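Local coordinates for protein NAD-dependent epimerase/dehydratase (PDB 3R6D) that probably binds NAD(P) through a Rossmann-type domain and may act as an epimerase or dehydratase, at residues 155-161 against 177-183. Residues are numbered along the deposited sequence; the frame is centred on the assembly and turned at random.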
loop_
_atom_site.group_PDB
_atom_site.type_symbol
_atom_site.label_atom_id
_atom_site.label_comp_id
_atom_site.label_asym_id
_atom_site.label_seq_id
_atom_site.Cartn_x
_atom_site.Cartn_y
_atom_site.Cartn_z
ATOM N N THR A 155 6.607 -2.206 -8.592
ATOM C CA THR A 155 7.895 -2.696 -9.060
ATOM C C THR A 155 8.987 -2.298 -8.027
ATOM O O THR A 155 8.643 -1.919 -6.911
ATOM C CB THR A 155 8.127 -2.265 -10.492
ATOM O OG1 THR A 155 9.329 -2.897 -10.969
ATOM C CG2 THR A 155 8.211 -0.740 -10.656
ATOM N N TRP A 156 10.262 -2.461 -8.379
ATOM C CA TRP A 156 11.332 -2.357 -7.375
ATOM C C TRP A 156 11.502 -0.929 -6.871
ATOM O O TRP A 156 11.602 -0.005 -7.672
ATOM C CB TRP A 156 12.635 -2.872 -8.009
ATOM C CG TRP A 156 12.626 -4.392 -8.096
ATOM C CD1 TRP A 156 12.170 -5.170 -9.136
ATOM C CD2 TRP A 156 12.989 -5.285 -7.054
ATOM N NE1 TRP A 156 12.261 -6.502 -8.805
ATOM C CE2 TRP A 156 12.753 -6.598 -7.522
ATOM C CE3 TRP A 156 13.504 -5.100 -5.759
ATOM C CZ2 TRP A 156 13.040 -7.732 -6.737
ATOM C CZ3 TRP A 156 13.799 -6.224 -4.983
ATOM C CH2 TRP A 156 13.578 -7.529 -5.477
ATOM N N LEU A 157 11.547 -0.768 -5.555
ATOM C CA LEU A 157 11.471 0.561 -4.944
ATOM C C LEU A 157 12.830 1.189 -4.668
ATOM O O LEU A 157 13.809 0.511 -4.392
ATOM C CB LEU A 157 10.727 0.493 -3.621
ATOM C CG LEU A 157 9.267 0.078 -3.734
ATOM C CD1 LEU A 157 8.670 -0.239 -2.346
ATOM C CD2 LEU A 157 8.443 1.201 -4.407
ATOM N N TYR A 158 12.875 2.516 -4.711
ATOM C CA TYR A 158 14.031 3.264 -4.269
ATOM C C TYR A 158 13.519 4.640 -3.814
ATOM O O TYR A 158 12.341 4.965 -4.002
ATOM C CB TYR A 158 15.090 3.329 -5.385
ATOM C CG TYR A 158 14.737 4.195 -6.582
ATOM C CD1 TYR A 158 15.360 5.426 -6.770
ATOM C CD2 TYR A 158 13.775 3.794 -7.519
ATOM C CE1 TYR A 158 15.063 6.226 -7.857
ATOM C CE2 TYR A 158 13.463 4.594 -8.620
ATOM C CZ TYR A 158 14.130 5.806 -8.798
ATOM O OH TYR A 158 13.848 6.598 -9.901
ATOM N N ASN A 159 14.413 5.423 -3.215
ATOM C CA ASN A 159 14.071 6.749 -2.726
ATOM C C ASN A 159 14.734 7.822 -3.532
ATOM O O ASN A 159 15.958 7.809 -3.693
ATOM C CB ASN A 159 14.482 6.909 -1.259
ATOM C CG ASN A 159 13.747 5.953 -0.355
ATOM O OD1 ASN A 159 12.581 5.635 -0.595
ATOM N ND2 ASN A 159 14.404 5.494 0.691
ATOM N N ASP A 160 13.957 8.797 -3.980
ATOM C CA ASP A 160 14.508 9.969 -4.659
ATOM C C ASP A 160 13.430 11.044 -4.725
ATOM O O ASP A 160 12.470 10.895 -5.494
ATOM C CB ASP A 160 14.978 9.585 -6.060
ATOM C CG ASP A 160 15.674 10.709 -6.760
ATOM O OD1 ASP A 160 15.504 11.848 -6.300
ATOM O OD2 ASP A 160 16.364 10.445 -7.758
ATOM N N PRO A 161 13.583 12.126 -3.921
ATOM C CA PRO A 161 12.537 13.174 -3.884
ATOM C C PRO A 161 12.292 13.849 -5.234
ATOM O O PRO A 161 11.234 14.458 -5.422
ATOM C CB PRO A 161 13.054 14.188 -2.850
ATOM C CG PRO A 161 14.452 13.805 -2.555
ATOM C CD PRO A 161 14.649 12.361 -2.928
ATOM N N ASP A 177 8.225 -1.627 -16.480
ATOM C CA ASP A 177 9.032 -0.715 -15.664
ATOM C C ASP A 177 9.746 -1.472 -14.549
ATOM O O ASP A 177 9.084 -2.131 -13.719
ATOM C CB ASP A 177 8.158 0.385 -15.046
ATOM C CG ASP A 177 7.503 1.269 -16.067
ATOM O OD1 ASP A 177 7.966 1.366 -17.242
ATOM O OD2 ASP A 177 6.460 1.898 -15.691
ATOM N N ALA A 178 11.077 -1.332 -14.488
ATOM C CA ALA A 178 11.908 -2.077 -13.558
ATOM C C ALA A 178 12.023 -1.411 -12.201
ATOM O O ALA A 178 12.581 -2.018 -11.272
ATOM C CB ALA A 178 13.294 -2.302 -14.141
ATOM N N GLN A 179 11.497 -0.182 -12.055
ATOM C CA GLN A 179 11.647 0.532 -10.791
ATOM C C GLN A 179 10.597 1.603 -10.657
ATOM O O GLN A 179 9.970 2.002 -11.647
ATOM C CB GLN A 179 13.034 1.173 -10.686
ATOM C CG GLN A 179 13.221 2.267 -11.741
ATOM C CD GLN A 179 14.650 2.714 -11.866
ATOM O OE1 GLN A 179 15.572 1.920 -11.671
ATOM N NE2 GLN A 179 14.858 3.999 -12.168
ATOM N N VAL A 180 10.431 2.089 -9.426
ATOM C CA VAL A 180 9.581 3.241 -9.152
ATOM C C VAL A 180 10.032 3.789 -7.788
ATOM O O VAL A 180 10.414 3.034 -6.893
ATOM C CB VAL A 180 8.071 2.860 -9.179
ATOM C CG1 VAL A 180 7.719 1.944 -8.022
ATOM C CG2 VAL A 180 7.187 4.110 -9.146
ATOM N N SER A 181 9.993 5.104 -7.639
ATOM C CA SER A 181 10.371 5.696 -6.356
ATOM C C SER A 181 9.231 5.608 -5.343
ATOM O O SER A 181 8.040 5.610 -5.696
ATOM C CB SER A 181 10.838 7.138 -6.491
ATOM O OG SER A 181 9.722 7.987 -6.656
ATOM N N ARG A 182 9.593 5.572 -4.066
ATOM C CA ARG A 182 8.568 5.609 -3.022
ATOM C C ARG A 182 7.785 6.927 -3.088
ATOM O O ARG A 182 6.577 6.956 -2.836
ATOM C CB ARG A 182 9.171 5.375 -1.625
ATOM C CG ARG A 182 9.727 3.954 -1.458
ATOM C CD ARG A 182 10.094 3.636 -0.044
ATOM N NE ARG A 182 10.566 2.265 0.108
ATOM C CZ ARG A 182 11.789 1.852 -0.217
ATOM N NH1 ARG A 182 12.673 2.706 -0.716
ATOM N NH2 ARG A 182 12.119 0.564 -0.055
ATOM N N GLU A 183 8.470 8.014 -3.447
ATOM C CA GLU A 183 7.791 9.305 -3.589
ATOM C C GLU A 183 6.733 9.306 -4.693
ATOM O O GLU A 183 5.633 9.869 -4.498
ATOM C CB GLU A 183 8.835 10.411 -3.786
ATOM C CG GLU A 183 9.728 10.695 -2.573
ATOM C CD GLU A 183 11.022 9.887 -2.531
ATOM O OE1 GLU A 183 11.157 8.850 -3.242
ATOM O OE2 GLU A 183 11.926 10.294 -1.757
#
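Val-180 N donates to Trp-156 O (3.0 Å) between parallel strands 179-181 and 156-158; two more backbone hydrogen bonds join Tyr-158 N weakly to Val-180 O and Arg-182 N, starting helix 182-193, to Tyr-158 O at 2.8 Å. Thr-155 OG1, turned anti to its own N (chi1 -173°), donates to Asp-177 O at 2.9 Å, while Glu-183 OE1 takes Asp-160 N on its syn side over 2.9 Å, 33° out of the carboxylate plane. The chain of Arg-182, extended from CG to NE, passes alongside Asn-159 OD1; NH1 meets OD1 at 2.9 Å from above the amide carbonyl plane, although OD1 lies at the guanidinium edge, and Asn-159 ND2 goes to Gln-16. One guanidinium face carries Leu-157 CB, 3.8 Å above its centre. With an alanine in place of Arg-182, Asn-159 OD1 is likely to lose this donor and Leu-157 CB its flat cover. Leu-157 CD2 lies beside Val-180 CG1 (3.8 Å), with Val-185 against both. On the other face of the sheet Ser-181 CB sits over the Tyr-158 ring, toward its rim; the Gln-179 amide crosses the ring obliquely, planes 52° apart. Tyr-158 OH and Gln-179 NE2 share Glu-210 OE1, and Gln-179 OE1 accepts from Ser-219 N. Ser-181 OG N-caps the helix through Ala-184 N. A short parallel strand beside 148-158 running straight into a helix is consistent with the Rossmann-type fold of this NAD(P)H-binding family.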